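Local atomic coordinates of cycloalternan-forming enzyme (Listeria monocytogenes serovar 1/2a, PDB entry 5F7U), a protein that is a multidomain carbohydrate-active enzyme of glycosyl hydrolase family 31, with a TIM-barrel domain and a family 6 carbohydrate-binding module. Residues Y1007-K1012 / G1038-V1043. The protein carries 1 engineered substitution. Numbering follows the deposited sequence.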
loop_
_atom_site.group_PDB
_atom_site.type_symbol
_atom_site.label_atom_id
_atom_site.label_comp_id
_atom_site.label_asym_id
_atom_site.label_seq_id
_atom_site.Cartn_x
_atom_site.Cartn_y
_atom_site.Cartn_z
ATOM N N TYR A 1007 16.452 36.768 -21.397
ATOM C CA TYR A 1007 16.311 35.771 -22.455
ATOM C C TYR A 1007 15.062 34.970 -22.149
ATOM O O TYR A 1007 14.927 34.417 -21.044
ATOM C CB TYR A 1007 17.520 34.837 -22.484
ATOM C CG TYR A 1007 18.809 35.522 -22.863
ATOM C CD1 TYR A 1007 19.568 36.214 -21.914
ATOM C CD2 TYR A 1007 19.275 35.470 -24.181
ATOM C CE1 TYR A 1007 20.763 36.834 -22.269
ATOM C CE2 TYR A 1007 20.472 36.073 -24.542
ATOM C CZ TYR A 1007 21.207 36.758 -23.587
ATOM O OH TYR A 1007 22.384 37.363 -23.966
ATOM N N ILE A 1008 14.167 34.893 -23.128
ATOM C CA ILE A 1008 12.943 34.110 -22.997
ATOM C C ILE A 1008 13.073 32.966 -23.981
ATOM O O ILE A 1008 13.019 33.185 -25.200
ATOM C CB ILE A 1008 11.667 34.942 -23.330
ATOM C CG1 ILE A 1008 11.610 36.270 -22.539
ATOM C CG2 ILE A 1008 10.409 34.070 -23.141
ATOM C CD1 ILE A 1008 11.499 36.109 -21.035
ATOM N N ASN A 1009 13.286 31.755 -23.458
ATOM C CA ASN A 1009 13.578 30.602 -24.311
ATOM C C ASN A 1009 14.609 30.947 -25.389
ATOM O O ASN A 1009 14.426 30.604 -26.557
ATOM C CB ASN A 1009 12.284 30.083 -24.956
ATOM C CG ASN A 1009 11.278 29.628 -23.939
ATOM O OD1 ASN A 1009 11.609 28.891 -22.996
ATOM N ND2 ASN A 1009 10.027 30.058 -24.119
ATOM N N GLY A 1010 15.677 31.637 -24.976
ATOM C CA GLY A 1010 16.797 32.002 -25.860
ATOM C C GLY A 1010 16.700 33.331 -26.605
ATOM O O GLY A 1010 17.675 33.751 -27.244
ATOM N N LYS A 1011 15.532 33.980 -26.545
ATOM C CA LYS A 1011 15.287 35.236 -27.285
ATOM C C LYS A 1011 15.575 36.418 -26.365
ATOM O O LYS A 1011 14.931 36.567 -25.326
ATOM C CB LYS A 1011 13.840 35.286 -27.815
ATOM C CG LYS A 1011 13.557 36.465 -28.753
ATOM C CD LYS A 1011 12.094 36.499 -29.165
ATOM C CE LYS A 1011 11.880 37.463 -30.325
ATOM N NZ LYS A 1011 10.453 37.403 -30.768
ATOM N N LYS A 1012 16.540 37.242 -26.769
ATOM C CA LYS A 1012 17.091 38.315 -25.931
ATOM C C LYS A 1012 16.311 39.626 -26.048
ATOM O O LYS A 1012 15.897 40.021 -27.132
ATOM C CB LYS A 1012 18.549 38.547 -26.348
ATOM C CG LYS A 1012 19.355 39.569 -25.553
ATOM C CD LYS A 1012 20.803 39.659 -26.032
ATOM C CE LYS A 1012 20.940 40.245 -27.431
ATOM N NZ LYS A 1012 22.354 40.618 -27.741
ATOM N N GLY A 1038 4.462 24.468 -21.534
ATOM C CA GLY A 1038 5.480 23.811 -20.728
ATOM C C GLY A 1038 6.296 24.822 -19.952
ATOM O O GLY A 1038 5.856 25.948 -19.684
ATOM N N ASN A 1039 7.506 24.404 -19.621
ATOM C CA ASN A 1039 8.420 25.199 -18.851
ATOM C C ASN A 1039 9.116 26.218 -19.776
ATOM O O ASN A 1039 9.769 25.839 -20.764
ATOM C CB ASN A 1039 9.418 24.252 -18.183
ATOM C CG ASN A 1039 10.330 24.944 -17.212
ATOM O OD1 ASN A 1039 10.308 26.162 -17.076
ATOM N ND2 ASN A 1039 11.144 24.160 -16.512
ATOM N N ASN A 1040 8.968 27.504 -19.466
ATOM C CA ASN A 1040 9.658 28.545 -20.223
ATOM C C ASN A 1040 10.900 28.950 -19.465
ATOM O O ASN A 1040 10.831 29.240 -18.264
ATOM C CB ASN A 1040 8.756 29.768 -20.421
ATOM C CG ASN A 1040 7.591 29.489 -21.356
ATOM O OD1 ASN A 1040 7.695 29.734 -22.545
ATOM N ND2 ASN A 1040 6.486 28.956 -20.823
ATOM N N GLN A 1041 12.033 28.956 -20.154
ATOM C CA GLN A 1041 13.298 29.341 -19.532
ATOM C C GLN A 1041 13.397 30.852 -19.594
ATOM O O GLN A 1041 13.487 31.407 -20.687
ATOM C CB GLN A 1041 14.487 28.692 -20.258
ATOM C CG GLN A 1041 15.845 29.113 -19.693
ATOM C CD GLN A 1041 17.042 28.575 -20.463
ATOM O OE1 GLN A 1041 17.144 28.720 -21.691
ATOM N NE2 GLN A 1041 17.984 27.977 -19.731
ATOM N N VAL A 1042 13.387 31.504 -18.431
ATOM C CA VAL A 1042 13.470 32.971 -18.367
ATOM C C VAL A 1042 14.720 33.358 -17.588
ATOM O O VAL A 1042 14.791 33.136 -16.378
ATOM C CB VAL A 1042 12.188 33.595 -17.761
ATOM C CG1 VAL A 1042 12.289 35.118 -17.661
ATOM C CG2 VAL A 1042 10.961 33.194 -18.577
ATOM N N VAL A 1043 15.702 33.916 -18.295
ATOM C CA VAL A 1043 17.007 34.235 -17.706
ATOM C C VAL A 1043 17.216 35.741 -17.680
ATOM O O VAL A 1043 17.196 36.403 -18.720
ATOM C CB VAL A 1043 18.190 33.571 -18.469
ATOM C CG1 VAL A 1043 19.503 33.803 -17.728
ATOM C CG2 VAL A 1043 17.963 32.077 -18.693
HETATM O O HOH W 1 16.292 31.775 -22.118
#
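The amide oxygen OD1 of Asn-1040 takes two N-H groups, ND2 of Asn-1009 at 2.8 Å and the backbone N of Gln-1036. The contact lies in the family 6 carbohydrate-binding module, where strand 1039-1045 pairs antiparallel with strand 1002-1008, the first arm of a beta hairpin. A type I' turn from Ile-1008 to Lys-1011 closes that hairpin, and Asn-1009 carries on the pairing with its side chain. CG of Asn-1009 stands anti to its carbonyl carbon (chi1 -61°), which turns the amide toward the neighbouring strand. There OD1 accepts N of Gln-1041 at 2.9 Å, with the donor 37° above the carbonyl plane, while ND2 reaches Asn-1040; the two amide planes are 40° apart. The backbone N of Asn-1009 donates to O of Gln-1041 at 2.8 Å. Asn-1040 ND2 bonds O of Ile-980 in the strand on the other side of 1039-1045. Tyr-1007 and Val-1043 form a hydrogen-bonded pair: N of Tyr-1007 donates to O of Val-1043 at 2.8 Å, and N of Val-1043 to O of Tyr-1007; the tyrosine OH bonds Glu-1047. A water accepts the N-H of Gly-1010 at 2.9 Å and can donate to O or OE1 of Gln-1041, though other acceptors compete; Gln-1041 NE2 bonds Glu-977. Ile-1008 and Val-1042, a non-hydrogen-bonded pair, lie side by side on the buried face, the former against Val-1033 and Leu-1035 of strand 1027-1035, the latter against Ile-980. On that face CD1 of Ile-1008 meets both methyls of Val-1042, 3.6 Å from CG1 and 3.9 Å from CG2.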